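Putative sesquiterpene cyclase (Kitasatospora setae, PDB 4MC3) catalyses the magnesium-dependent 1,11-cyclisation of (2E,6E)-farnesyl diphosphate, with addition of water, to (2Z,6E)-hedycaryol and diphosphate. Local coordinates at residues G133-A141 with L190-R201; A271-L279 with A292-A300. One frame throughout, in Å; residues are numbered along the deposited sequence.

Interactions 1 and 2 are neighbouring pieces of packing in the all-helical class I terpene cyclase fold, with centres about 16 Å apart and both well off the centre of the chain, at about 17 Å and 18 Å. They follow one another in sequence, 133-141 with 190-201 closing before 271-279 with 292-300 opens, yet they touch in space. Arg-191 NH1 makes a salt bridge of 2.8 Å to Asp-294 OD2, and Val-200 CG1 lies 3.8 Å from Ala-292 CB. Neither contact belongs to the nerolidol pocket or the metal-binding motifs, although helix 286-309, which carries 292-300, brings the pocket residues Gln-306 and Trp-309, with His-310 just after it.

Interaction 1 (G133-A141 with L190-R201); sequences GRPATWCDA and LRLPIFLPGSVR
Phe-195 fits into the corner formed by Pro-135 and Trp-138. Pro-135 covers one face of its ring, CD sitting 3.7 Å from the Phe-195 ring centroid and only 6° off the normal, a CH-pi contact. The CD1-CE1 edge of the same phenyl meets the five-membered ring of Trp-138 in an edge-to-face (T-shaped) pair, planes at 68° and centroids 5.0 Å apart. Further along the indole, Leu-190 CD1 lies 3.6 Å from Trp-138 CZ2, on the same side as Phe-195, so that the two residues line one side of the tryptophan. The other methyl of Leu-190, CD2, rests over a face of the Arg-134 guanidinium, whose NH1 is hydrogen-bonded to Thr-130 O.

The contact joins the start of helix 136-160, with Pro-135 at its N-cap, to the connection between helices 181-188 and 204-225 of the terpene synthase alpha domain. Were Phe-195 an alanine, the corner between Pro-135 and Trp-138 would probably be left partly unfilled, and the indole would lose its edge-on neighbour. Arg-201 packs against Thr-137, Trp-138 and Ala-141 of the helix. With CG anti to the backbone N (chi1 -170°) and a bend at chi3, its chain brings CD to 3.8 Å from Ala-141 CB and turns one guanidinium face to the CA and CB of Trp-138, with NH2 at the indole edge and 3.7 Å from Trp-138 CB. Its NH1 end abuts the Thr-137 methyl, CG2. Outside partners hold the polar ends: Arg-201 forms a salt bridge with Glu-189, and Trp-138 NE1 bonds to Asp-186 O.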
ATOM      1  N   GLY A 133      -6.262  15.286  15.690  1.00 25.86           N
ATOM      2  CA  GLY A 133      -6.916  16.202  14.811  1.00 25.31           C
ATOM      3  C   GLY A 133      -7.434  15.717  13.482  1.00 23.94           C
ATOM      4  O   GLY A 133      -7.860  16.543  12.641  1.00 27.66           O
ATOM      5  N   ARG A 134      -7.414  14.393  13.277  1.00 20.50           N
ATOM      6  CA  ARG A 134      -7.916  13.754  12.083  1.00 21.86           C
ATOM      7  C   ARG A 134      -9.279  13.108  12.409  1.00 20.21           C
ATOM      8  O   ARG A 134      -9.497  12.578  13.460  1.00 20.54           O
ATOM      9  CB  ARG A 134      -6.940  12.682  11.575  1.00 24.79           C
ATOM     10  CG  ARG A 134      -5.902  13.180  10.543  1.00 35.35           C
ATOM     11  CD  ARG A 134      -4.946  14.149  11.186  1.00 36.85           C
ATOM     12  NE  ARG A 134      -4.000  14.844  10.293  1.00 36.22           N
ATOM     13  CZ  ARG A 134      -2.692  14.832  10.438  1.00 32.53           C
ATOM     14  NH1 ARG A 134      -2.127  14.153  11.423  1.00 30.84           N
ATOM     15  NH2 ARG A 134      -1.934  15.548   9.634  1.00 37.30           N
ATOM     16  N   PRO A 135     -10.220  13.160  11.456  1.00 18.95           N
ATOM     17  CA  PRO A 135     -11.572  12.714  11.742  1.00 19.11           C
ATOM     18  C   PRO A 135     -11.659  11.215  12.065  1.00 18.34           C
ATOM     19  O   PRO A 135     -10.954  10.367  11.473  1.00 19.09           O
ATOM     20  CB  PRO A 135     -12.341  13.084  10.465  1.00 19.52           C
ATOM     21  CG  PRO A 135     -11.312  13.217   9.395  1.00 21.26           C
ATOM     22  CD  PRO A 135     -10.048  13.642  10.073  1.00 19.64           C
ATOM     23  N   ALA A 136     -12.555  10.879  12.981  1.00 19.21           N
ATOM     24  CA  ALA A 136     -12.708   9.505  13.461  1.00 20.36           C
ATOM     25  C   ALA A 136     -12.972   8.491  12.295  1.00 19.74           C
ATOM     26  O   ALA A 136     -12.480   7.372  12.331  1.00 20.05           O
ATOM     27  CB  ALA A 136     -13.825   9.441  14.498  1.00 22.74           C
ATOM     28  N   THR A 137     -13.787   8.847  11.301  1.00 19.28           N
ATOM     29  CA  THR A 137     -14.112   7.901  10.231  1.00 20.45           C
ATOM     30  C   THR A 137     -12.835   7.554   9.471  1.00 18.31           C
ATOM     31  O   THR A 137     -12.599   6.383   9.093  1.00 19.79           O
ATOM     32  CB  THR A 137     -15.221   8.439   9.299  1.00 23.09           C
ATOM     33  OG1 THR A 137     -16.448   8.684  10.084  1.00 26.28           O
ATOM     34  CG2 THR A 137     -15.611   7.489   8.209  1.00 29.60           C
ATOM     35  N   TRP A 138     -12.020   8.567   9.232  1.00 18.22           N
ATOM     36  CA  TRP A 138     -10.704   8.333   8.575  1.00 18.07           C
ATOM     37  C   TRP A 138      -9.799   7.453   9.424  1.00 18.65           C
ATOM     38  O   TRP A 138      -9.198   6.522   8.966  1.00 18.37           O
ATOM     39  CB  TRP A 138     -10.017   9.647   8.245  1.00 17.40           C
ATOM     40  CG  TRP A 138      -8.693   9.426   7.570  1.00 17.34           C
ATOM     41  CD1 TRP A 138      -8.509   9.264   6.228  1.00 18.30           C
ATOM     42  CD2 TRP A 138      -7.428   9.306   8.181  1.00 16.76           C
ATOM     43  NE1 TRP A 138      -7.190   8.993   5.975  1.00 16.61           N
ATOM     44  CE2 TRP A 138      -6.500   9.019   7.150  1.00 16.90           C
ATOM     45  CE3 TRP A 138      -6.964   9.336   9.504  1.00 19.39           C
ATOM     46  CZ2 TRP A 138      -5.169   8.785   7.401  1.00 18.23           C
ATOM     47  CZ3 TRP A 138      -5.625   9.073   9.767  1.00 21.21           C
ATOM     48  CH2 TRP A 138      -4.720   8.788   8.682  1.00 21.08           C
ATOM     49  N   CYS A 139      -9.722   7.742  10.716  1.00 18.98           N
ATOM     50  CA  CYS A 139      -8.875   6.991  11.634  1.00 18.67           C
ATOM     51  C   CYS A 139      -9.273   5.528  11.620  1.00 19.30           C
ATOM     52  O   CYS A 139      -8.434   4.637  11.570  1.00 19.41           O
ATOM     53  CB  CYS A 139      -8.884   7.559  13.058  1.00 18.83           C
ATOM     54  SG  CYS A 139      -8.169   9.200  13.248  1.00 21.06           S
ATOM     55  N   ASP A 140     -10.576   5.278  11.670  1.00 19.65           N
ATOM     56  CA  ASP A 140     -11.065   3.904  11.687  1.00 20.26           C
ATOM     57  C   ASP A 140     -10.698   3.182  10.353  1.00 19.12           C
ATOM     58  O   ASP A 140     -10.369   1.987  10.345  1.00 20.42           O
ATOM     59  CB  ASP A 140     -12.572   3.880  11.867  1.00 22.36           C
ATOM     60  CG  ASP A 140     -13.002   4.184  13.273  1.00 27.07           C
ATOM     61  OD1 ASP A 140     -12.179   4.175  14.207  1.00 32.29           O
ATOM     62  OD2 ASP A 140     -14.220   4.378  13.452  1.00 37.79           O
ATOM     63  N   ALA A 141     -10.779   3.898   9.222  1.00 18.59           N
ATOM     64  CA  ALA A 141     -10.458   3.320   7.901  1.00 19.74           C
ATOM     65  C   ALA A 141      -8.982   2.978   7.854  1.00 18.98           C
ATOM     66  O   ALA A 141      -8.601   1.873   7.471  1.00 17.89           O
ATOM     67  CB  ALA A 141     -10.811   4.278   6.804  1.00 19.48           C
ATOM     68  N   LEU A 190      -4.615  13.373   3.679  1.00 18.34           N
ATOM     69  CA  LEU A 190      -4.058  14.445   4.470  1.00 19.48           C
ATOM     70  C   LEU A 190      -3.695  15.656   3.591  1.00 21.43           C
ATOM     71  O   LEU A 190      -3.663  16.785   4.101  1.00 24.00           O
ATOM     72  CB  LEU A 190      -2.859  13.976   5.242  1.00 19.86           C
ATOM     73  CG  LEU A 190      -3.137  13.293   6.582  1.00 23.19           C
ATOM     74  CD1 LEU A 190      -3.975  12.075   6.545  1.00 23.68           C
ATOM     75  CD2 LEU A 190      -1.873  12.894   7.293  1.00 24.71           C
ATOM     76  N   ARG A 191      -3.434  15.443   2.296  1.00 19.41           N
ATOM     77  CA  ARG A 191      -3.049  16.558   1.423  1.00 20.25           C
ATOM     78  C   ARG A 191      -4.198  17.153   0.628  1.00 22.67           C
ATOM     79  O   ARG A 191      -4.025  18.184  -0.050  1.00 25.68           O
ATOM     80  CB  ARG A 191      -1.900  16.191   0.497  1.00 21.94           C
ATOM     81  CG  ARG A 191      -2.141  15.120  -0.525  1.00 21.28           C
ATOM     82  CD  ARG A 191      -2.638  15.612  -1.860  1.00 21.56           C
ATOM     83  NE  ARG A 191      -3.049  14.492  -2.680  1.00 21.23           N
ATOM     84  CZ  ARG A 191      -3.635  14.583  -3.857  1.00 20.47           C
ATOM     85  NH1 ARG A 191      -3.856  15.789  -4.399  1.00 22.90           N
ATOM     86  NH2 ARG A 191      -4.051  13.502  -4.472  1.00 22.47           N
ATOM     87  N   LEU A 192      -5.371  16.547   0.703  1.00 21.39           N
ATOM     88  CA  LEU A 192      -6.544  17.024  -0.009  1.00 22.73           C
ATOM     89  C   LEU A 192      -7.091  18.274   0.774  1.00 22.54           C
ATOM     90  O   LEU A 192      -6.783  18.456   1.926  1.00 24.41           O
ATOM     91  CB  LEU A 192      -7.605  15.929  -0.056  1.00 22.89           C
ATOM     92  CG  LEU A 192      -7.217  14.624  -0.780  1.00 21.72           C
ATOM     93  CD1 LEU A 192      -8.333  13.610  -0.651  1.00 23.32           C
ATOM     94  CD2 LEU A 192      -6.871  14.873  -2.229  1.00 25.07           C
ATOM     95  N   PRO A 193      -7.881  19.097   0.089  1.00 30.05           N
ATOM     96  CA  PRO A 193      -8.558  20.241   0.717  1.00 34.60           C
ATOM     97  C   PRO A 193      -9.506  19.812   1.820  1.00 34.25           C
ATOM     98  O   PRO A 193      -9.669  20.538   2.778  1.00 42.12           O
ATOM     99  CB  PRO A 193      -9.329  20.874  -0.453  1.00 38.26           C
ATOM    100  CG  PRO A 193      -8.535  20.479  -1.658  1.00 41.12           C
ATOM    101  CD  PRO A 193      -8.092  19.057  -1.362  1.00 30.13           C
ATOM    102  N   ILE A 194     -10.040  18.599   1.730  1.00 31.27           N
ATOM    103  CA  ILE A 194     -10.813  18.062   2.813  1.00 25.25           C
ATOM    104  C   ILE A 194     -10.695  16.553   2.736  1.00 23.37           C
ATOM    105  O   ILE A 194     -10.372  15.989   1.665  1.00 24.16           O
ATOM    106  CB  ILE A 194     -12.288  18.464   2.739  1.00 29.78           C
ATOM    107  CG1 ILE A 194     -12.887  17.957   1.425  1.00 29.26           C
ATOM    108  CG2 ILE A 194     -12.409  19.977   3.040  1.00 36.38           C
ATOM    109  CD1 ILE A 194     -14.350  18.275   1.349  1.00 45.91           C
ATOM    110  N   PHE A 195     -10.959  15.903   3.859  1.00 23.06           N
ATOM    111  CA  PHE A 195     -11.054  14.449   3.861  1.00 22.16           C
ATOM    112  C   PHE A 195     -12.242  13.981   3.018  1.00 22.82           C
ATOM    113  O   PHE A 195     -13.288  14.668   2.931  1.00 25.30           O
ATOM    114  CB  PHE A 195     -11.114  13.899   5.309  1.00 20.05           C
ATOM    115  CG  PHE A 195      -9.840  13.990   6.039  1.00 19.04           C
ATOM    116  CD1 PHE A 195      -9.051  12.886   6.189  1.00 19.90           C
ATOM    117  CD2 PHE A 195      -9.368  15.216   6.541  1.00 22.26           C
ATOM    118  CE1 PHE A 195      -7.825  12.968   6.800  1.00 20.56           C
ATOM    119  CE2 PHE A 195      -8.164  15.283   7.178  1.00 24.85           C
ATOM    120  CZ  PHE A 195      -7.375  14.179   7.290  1.00 23.91           C
ATOM    121  N   LEU A 196     -12.154  12.781   2.449  1.00 19.24           N
ATOM    122  CA  LEU A 196     -13.273  12.189   1.741  1.00 21.58           C
ATOM    123  C   LEU A 196     -14.457  11.986   2.697  1.00 25.46           C
ATOM    124  O   LEU A 196     -14.291  11.533   3.812  1.00 26.84           O
ATOM    125  CB  LEU A 196     -12.912  10.851   1.118  1.00 22.97           C
ATOM    126  CG  LEU A 196     -11.731  10.748   0.128  1.00 23.80           C
ATOM    127  CD1 LEU A 196     -11.491   9.323  -0.274  1.00 23.42           C
ATOM    128  CD2 LEU A 196     -11.984  11.645  -1.075  1.00 25.99           C
ATOM    129  N   PRO A 197     -15.649  12.291   2.236  1.00 27.29           N
ATOM    130  CA  PRO A 197     -16.790  11.861   3.050  1.00 27.34           C
ATOM    131  C   PRO A 197     -16.811  10.327   3.150  1.00 29.46           C
ATOM    132  O   PRO A 197     -16.466   9.635   2.176  1.00 28.18           O
ATOM    133  CB  PRO A 197     -17.991  12.328   2.237  1.00 30.17           C
ATOM    134  CG  PRO A 197     -17.482  13.429   1.347  1.00 31.36           C
ATOM    135  CD  PRO A 197     -16.037  13.061   1.048  1.00 25.72           C
ATOM    136  N   GLY A 198     -17.244   9.798   4.290  1.00 35.24           N
ATOM    137  CA  GLY A 198     -17.365   8.332   4.434  1.00 34.31           C
ATOM    138  C   GLY A 198     -18.155   7.635   3.335  1.00 36.79           C
ATOM    139  O   GLY A 198     -17.809   6.523   2.936  1.00 41.17           O
ATOM    140  N   SER A 199     -19.198   8.300   2.834  1.00 33.91           N
ATOM    141  CA  SER A 199     -20.011   7.808   1.742  1.00 39.10           C
ATOM    142  C   SER A 199     -19.311   7.748   0.386  1.00 38.07           C
ATOM    143  O   SER A 199     -19.833   7.144  -0.549  1.00 41.12           O
ATOM    144  CB  SER A 199     -21.272   8.682   1.609  1.00 40.32           C
ATOM    145  OG  SER A 199     -20.957   9.981   1.145  1.00 44.75           O
ATOM    146  N   VAL A 200     -18.174   8.433   0.261  1.00 31.49           N
ATOM    147  CA  VAL A 200     -17.332   8.371  -0.938  1.00 29.07           C
ATOM    148  C   VAL A 200     -16.171   7.384  -0.712  1.00 24.06           C
ATOM    149  O   VAL A 200     -15.880   6.576  -1.612  1.00 26.77           O
ATOM    150  CB  VAL A 200     -16.754   9.768  -1.289  1.00 29.03           C
ATOM    151  CG1 VAL A 200     -15.762   9.678  -2.447  1.00 29.32           C
ATOM    152  CG2 VAL A 200     -17.902  10.698  -1.634  1.00 35.38           C
ATOM    153  N   ARG A 201     -15.555   7.424   0.461  1.00 25.95           N
ATOM    154  CA  ARG A 201     -14.389   6.567   0.766  1.00 26.35           C
ATOM    155  C   ARG A 201     -14.705   5.085   0.581  1.00 29.26           C
ATOM    156  O   ARG A 201     -13.870   4.319   0.117  1.00 26.17           O
ATOM    157  CB  ARG A 201     -13.898   6.778   2.192  1.00 25.95           C
ATOM    158  CG  ARG A 201     -12.563   6.116   2.479  1.00 23.65           C
ATOM    159  CD  ARG A 201     -12.069   6.348   3.892  1.00 24.29           C
ATOM    160  NE  ARG A 201     -11.787   7.746   4.195  1.00 21.79           N
ATOM    161  CZ  ARG A 201     -12.499   8.546   4.988  1.00 25.13           C
ATOM    162  NH1 ARG A 201     -13.616   8.136   5.613  1.00 27.36           N
ATOM    163  NH2 ARG A 201     -12.113   9.793   5.155  1.00 26.34           N
TER

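Interaction 2 (A271-L279 with A292-A300); sequences ARQELLEEL and AVDYAANVA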
ATOM      1  N   ALA A 271     -13.678   1.875 -13.136  1.00 29.60           N
ATOM      2  CA  ALA A 271     -14.085   2.362 -11.830  1.00 29.39           C
ATOM      3  C   ALA A 271     -14.012   3.893 -11.730  1.00 25.31           C
ATOM      4  O   ALA A 271     -14.775   4.523 -10.976  1.00 31.70           O
ATOM      5  CB  ALA A 271     -13.240   1.755 -10.728  1.00 28.32           C
ATOM      6  N   ARG A 272     -12.995   4.470 -12.372  1.00 27.93           N
ATOM      7  CA  ARG A 272     -12.873   5.933 -12.381  1.00 29.47           C
ATOM      8  C   ARG A 272     -14.082   6.596 -13.017  1.00 32.40           C
ATOM      9  O   ARG A 272     -14.596   7.576 -12.497  1.00 32.54           O
ATOM     10  CB  ARG A 272     -11.597   6.387 -13.072  1.00 33.70           C
ATOM     11  CG  ARG A 272     -10.368   6.107 -12.206  1.00 31.73           C
ATOM     12  CD  ARG A 272      -9.105   6.668 -12.852  1.00 38.56           C
ATOM     13  NE  ARG A 272      -9.054   8.126 -12.704  1.00 38.55           N
ATOM     14  CZ  ARG A 272      -8.132   8.912 -13.255  1.00 35.44           C
ATOM     15  NH1 ARG A 272      -7.170   8.411 -14.036  1.00 40.41           N
ATOM     16  NH2 ARG A 272      -8.180  10.216 -13.045  1.00 41.16           N
ATOM     17  N   GLN A 273     -14.549   6.019 -14.118  1.00 30.82           N
ATOM     18  CA  GLN A 273     -15.747   6.536 -14.788  1.00 32.81           C
ATOM     19  C   GLN A 273     -16.958   6.391 -13.896  1.00 35.15           C
ATOM     20  O   GLN A 273     -17.778   7.311 -13.767  1.00 41.54           O
ATOM     21  CB  GLN A 273     -15.951   5.813 -16.127  1.00 40.69           C
ATOM     22  CG  GLN A 273     -14.940   6.259 -17.173  1.00 52.40           C
ATOM     23  CD  GLN A 273     -14.733   7.786 -17.200  1.00 68.61           C
ATOM     24  OE1 GLN A 273     -15.640   8.540 -17.574  1.00 68.73           O
ATOM     25  NE2 GLN A 273     -13.536   8.242 -16.793  1.00 69.78           N
ATOM     26  N   GLU A 274     -17.082   5.218 -13.288  1.00 32.41           N
ATOM     27  CA  GLU A 274     -18.187   4.909 -12.408  1.00 33.01           C
ATOM     28  C   GLU A 274     -18.181   5.814 -11.176  1.00 34.29           C
ATOM     29  O   GLU A 274     -19.234   6.199 -10.656  1.00 35.26           O
ATOM     30  CB  GLU A 274     -18.156   3.423 -12.030  1.00 38.29           C
ATOM     31  CG  GLU A 274     -18.508   2.509 -13.209  1.00 38.45           C
ATOM     32  CD  GLU A 274     -18.264   1.039 -12.939  1.00 44.53           C
ATOM     33  OE1 GLU A 274     -17.698   0.678 -11.881  1.00 49.52           O
ATOM     34  OE2 GLU A 274     -18.628   0.227 -13.809  1.00 50.32           O
ATOM     35  N   LEU A 275     -16.991   6.193 -10.720  1.00 31.20           N
ATOM     36  CA  LEU A 275     -16.908   7.079  -9.588  1.00 31.07           C
ATOM     37  C   LEU A 275     -17.499   8.452  -9.891  1.00 30.53           C
ATOM     38  O   LEU A 275     -18.217   9.021  -9.080  1.00 34.02           O
ATOM     39  CB  LEU A 275     -15.449   7.218  -9.159  1.00 30.33           C
ATOM     40  CG  LEU A 275     -15.134   8.197  -8.055  1.00 29.94           C
ATOM     41  CD1 LEU A 275     -15.837   7.885  -6.734  1.00 32.58           C
ATOM     42  CD2 LEU A 275     -13.617   8.280  -7.833  1.00 29.42           C
ATOM     43  N   LEU A 276     -17.190   8.965 -11.061  1.00 34.15           N
ATOM     44  CA  LEU A 276     -17.768  10.225 -11.494  1.00 37.26           C
ATOM     45  C   LEU A 276     -19.289  10.219 -11.431  1.00 41.03           C
ATOM     46  O   LEU A 276     -19.897  11.185 -10.955  1.00 36.97           O
ATOM     47  CB  LEU A 276     -17.263  10.588 -12.888  1.00 40.20           C
ATOM     48  CG  LEU A 276     -15.778  10.937 -12.955  1.00 42.80           C
ATOM     49  CD1 LEU A 276     -15.270  11.151 -14.376  1.00 44.87           C
ATOM     50  CD2 LEU A 276     -15.480  12.169 -12.104  1.00 48.14           C
ATOM     51  N   GLU A 277     -19.904   9.129 -11.881  1.00 39.33           N
ATOM     52  CA  GLU A 277     -21.373   8.976 -11.836  1.00 44.30           C
ATOM     53  C   GLU A 277     -21.898   8.939 -10.404  1.00 42.52           C
ATOM     54  O   GLU A 277     -22.930   9.548 -10.072  1.00 45.89           O
ATOM     55  CB  GLU A 277     -21.794   7.694 -12.582  1.00 47.49           C
ATOM     56  CG  GLU A 277     -21.396   7.659 -14.052  1.00 51.77           C
ATOM     57  CD  GLU A 277     -21.650   6.309 -14.726  1.00 77.71           C
ATOM     58  OE1 GLU A 277     -22.305   5.406 -14.122  1.00 86.84           O
ATOM     59  OE2 GLU A 277     -21.187   6.164 -15.882  1.00 91.99           O
ATOM     60  N   GLU A 278     -21.160   8.269  -9.525  1.00 38.45           N
ATOM     61  CA  GLU A 278     -21.586   8.132  -8.146  1.00 34.52           C
ATOM     62  C   GLU A 278     -21.475   9.485  -7.424  1.00 41.03           C
ATOM     63  O   GLU A 278     -22.283   9.776  -6.547  1.00 38.93           O
ATOM     64  CB  GLU A 278     -20.735   7.067  -7.414  1.00 35.11           C
ATOM     65  CG  GLU A 278     -20.936   6.963  -5.892  1.00 39.72           C
ATOM     66  CD  GLU A 278     -22.350   6.487  -5.507  1.00 47.47           C
ATOM     67  OE1 GLU A 278     -23.083   6.043  -6.409  1.00 52.56           O
ATOM     68  OE2 GLU A 278     -22.737   6.523  -4.310  1.00 46.88           O
ATOM     69  N   LEU A 279     -20.455  10.286  -7.748  1.00 36.24           N
ATOM     70  CA  LEU A 279     -20.334  11.617  -7.104  1.00 35.24           C
ATOM     71  C   LEU A 279     -21.589  12.473  -7.405  1.00 42.92           C
ATOM     72  O   LEU A 279     -22.100  13.167  -6.528  1.00 38.88           O
ATOM     73  CB  LEU A 279     -19.045  12.309  -7.549  1.00 37.32           C
ATOM     74  CG  LEU A 279     -17.745  11.613  -7.062  1.00 32.10           C
ATOM     75  CD1 LEU A 279     -16.536  12.277  -7.687  1.00 35.86           C
ATOM     76  CD2 LEU A 279     -17.626  11.652  -5.546  1.00 35.64           C
ATOM     77  N   ALA A 292     -12.377  14.007  -4.086  1.00 22.19           N
ATOM     78  CA  ALA A 292     -12.541  12.638  -4.522  1.00 21.69           C
ATOM     79  C   ALA A 292     -11.889  12.386  -5.892  1.00 22.43           C
ATOM     80  O   ALA A 292     -11.236  11.335  -6.101  1.00 22.50           O
ATOM     81  CB  ALA A 292     -14.001  12.271  -4.553  1.00 22.05           C
ATOM     82  N   VAL A 293     -12.059  13.322  -6.824  1.00 24.71           N
ATOM     83  CA  VAL A 293     -11.430  13.138  -8.145  1.00 23.86           C
ATOM     84  C   VAL A 293      -9.889  13.142  -8.076  1.00 23.64           C
ATOM     85  O   VAL A 293      -9.215  12.348  -8.774  1.00 23.76           O
ATOM     86  CB  VAL A 293     -11.939  14.221  -9.118  1.00 30.50           C
ATOM     87  CG1 VAL A 293     -11.147  14.213 -10.427  1.00 33.09           C
ATOM     88  CG2 VAL A 293     -13.406  13.983  -9.361  1.00 34.01           C
ATOM     89  N   ASP A 294      -9.336  14.008  -7.241  1.00 21.74           N
ATOM     90  CA  ASP A 294      -7.891  14.121  -7.066  1.00 24.42           C
ATOM     91  C   ASP A 294      -7.373  12.816  -6.403  1.00 23.65           C
ATOM     92  O   ASP A 294      -6.302  12.305  -6.780  1.00 23.23           O
ATOM     93  CB  ASP A 294      -7.559  15.360  -6.223  1.00 26.62           C
ATOM     94  CG  ASP A 294      -6.160  15.933  -6.450  1.00 34.61           C
ATOM     95  OD1 ASP A 294      -5.997  17.168  -6.289  1.00 38.38           O
ATOM     96  OD2 ASP A 294      -5.198  15.214  -6.739  1.00 34.49           O
ATOM     97  N   TYR A 295      -8.072  12.339  -5.376  1.00 21.26           N
ATOM     98  CA  TYR A 295      -7.681  11.068  -4.739  1.00 21.63           C
ATOM     99  C   TYR A 295      -7.639   9.941  -5.756  1.00 20.38           C
ATOM    100  O   TYR A 295      -6.681   9.185  -5.812  1.00 21.60           O
ATOM    101  CB  TYR A 295      -8.676  10.748  -3.647  1.00 20.89           C
ATOM    102  CG  TYR A 295      -8.538   9.466  -2.892  1.00 19.82           C
ATOM    103  CD1 TYR A 295      -7.819   9.421  -1.724  1.00 20.50           C
ATOM    104  CD2 TYR A 295      -9.167   8.320  -3.299  1.00 20.54           C
ATOM    105  CE1 TYR A 295      -7.779   8.265  -0.960  1.00 21.16           C
ATOM    106  CE2 TYR A 295      -9.083   7.133  -2.593  1.00 23.06           C
ATOM    107  CZ  TYR A 295      -8.374   7.121  -1.413  1.00 20.42           C
ATOM    108  OH  TYR A 295      -8.403   5.959  -0.683  1.00 21.17           O
ATOM    109  N   ALA A 296      -8.664   9.813  -6.589  1.00 19.65           N
ATOM    110  CA  ALA A 296      -8.704   8.750  -7.593  1.00 21.33           C
ATOM    111  C   ALA A 296      -7.631   8.906  -8.684  1.00 21.66           C
ATOM    112  O   ALA A 296      -7.031   7.922  -9.151  1.00 22.95           O
ATOM    113  CB  ALA A 296     -10.072   8.716  -8.246  1.00 24.07           C
ATOM    114  N   ALA A 297      -7.317  10.135  -9.070  1.00 22.28           N
ATOM    115  CA  ALA A 297      -6.180  10.360  -9.972  1.00 24.45           C
ATOM    116  C   ALA A 297      -4.862   9.953  -9.387  1.00 22.01           C
ATOM    117  O   ALA A 297      -3.949   9.495 -10.106  1.00 22.50           O
ATOM    118  CB  ALA A 297      -6.109  11.830 -10.438  1.00 25.47           C
ATOM    119  N   ASN A 298      -4.725  10.087  -8.068  1.00 21.15           N
ATOM    120  CA  ASN A 298      -3.496   9.656  -7.397  1.00 19.97           C
ATOM    121  C   ASN A 298      -3.379   8.124  -7.371  1.00 19.59           C
ATOM    122  O   ASN A 298      -2.291   7.558  -7.525  1.00 19.25           O
ATOM    123  CB  ASN A 298      -3.443  10.211  -5.950  1.00 20.17           C
ATOM    124  CG  ASN A 298      -2.122   9.981  -5.325  1.00 21.79           C
ATOM    125  OD1 ASN A 298      -1.961   9.122  -4.405  1.00 22.07           O
ATOM    126  ND2 ASN A 298      -1.159  10.670  -5.826  1.00 21.34           N
ATOM    127  N   VAL A 299      -4.496   7.462  -7.125  1.00 19.85           N
ATOM    128  CA  VAL A 299      -4.537   6.001  -7.176  1.00 18.90           C
ATOM    129  C   VAL A 299      -4.054   5.566  -8.573  1.00 19.27           C
ATOM    130  O   VAL A 299      -3.107   4.765  -8.706  1.00 21.03           O
ATOM    131  CB  VAL A 299      -5.918   5.409  -6.857  1.00 21.46           C
ATOM    132  CG1 VAL A 299      -5.956   3.918  -7.171  1.00 24.26           C
ATOM    133  CG2 VAL A 299      -6.331   5.714  -5.433  1.00 23.16           C
ATOM    134  N   ALA A 300      -4.625   6.174  -9.621  1.00 21.88           N
ATOM    135  CA  ALA A 300      -4.189   5.858 -10.977  1.00 22.24           C
ATOM    136  C   ALA A 300      -2.686   6.147 -11.257  1.00 23.06           C
ATOM    137  O   ALA A 300      -1.999   5.313 -11.831  1.00 23.19           O
ATOM    138  CB  ALA A 300      -5.057   6.578 -11.970  1.00 25.87           C
TER
HETATM  139  O   HOH W   1      -9.833  11.353 -11.334  1.00 37.81           O
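Helices 250-282 and 286-309 form an antiparallel hairpin, and this contact lies towards its turn, where the axes of the two short segments approach to 10.9 Å at 171°. Leucines from one helix meet small residues of the other. Leu-279 forks over Ala-292 and Val-293: its CD2 lies 3.8 Å from Ala-292 CB, while CD1 reaches Val-293 CG2. That same valine methyl is met from a second side chain by Leu-276 CD2, the leucine and valine crossing at about a right angle. Leu-275, with CG anti to the backbone N (chi1 175°), puts CD2 3.6 Å from Ala-296 CB.

Further from the turn the packing gives way to Arg-272. Its chain, bent at chi3, carries the guanidinium over the alanine surface, with NH1 3.5 Å from Ala-300 CB and NH2 equally near CA and CB of Ala-297. A water in the guanidinium plane accepts from Arg-272 NH2 at 2.6 Å and donates to Val-293 O at 2.8 Å, giving this carbonyl a second hydrogen-bond partner besides Ala-297 N. Met-206 and Leu-209 of helix 204-225 cover the leucine-alanine seam from another side, and Val-200 touches Leu-279. Such near-antiparallel pairing of consecutive helices is characteristic of the alpha-helical bundle of class I terpene cyclases.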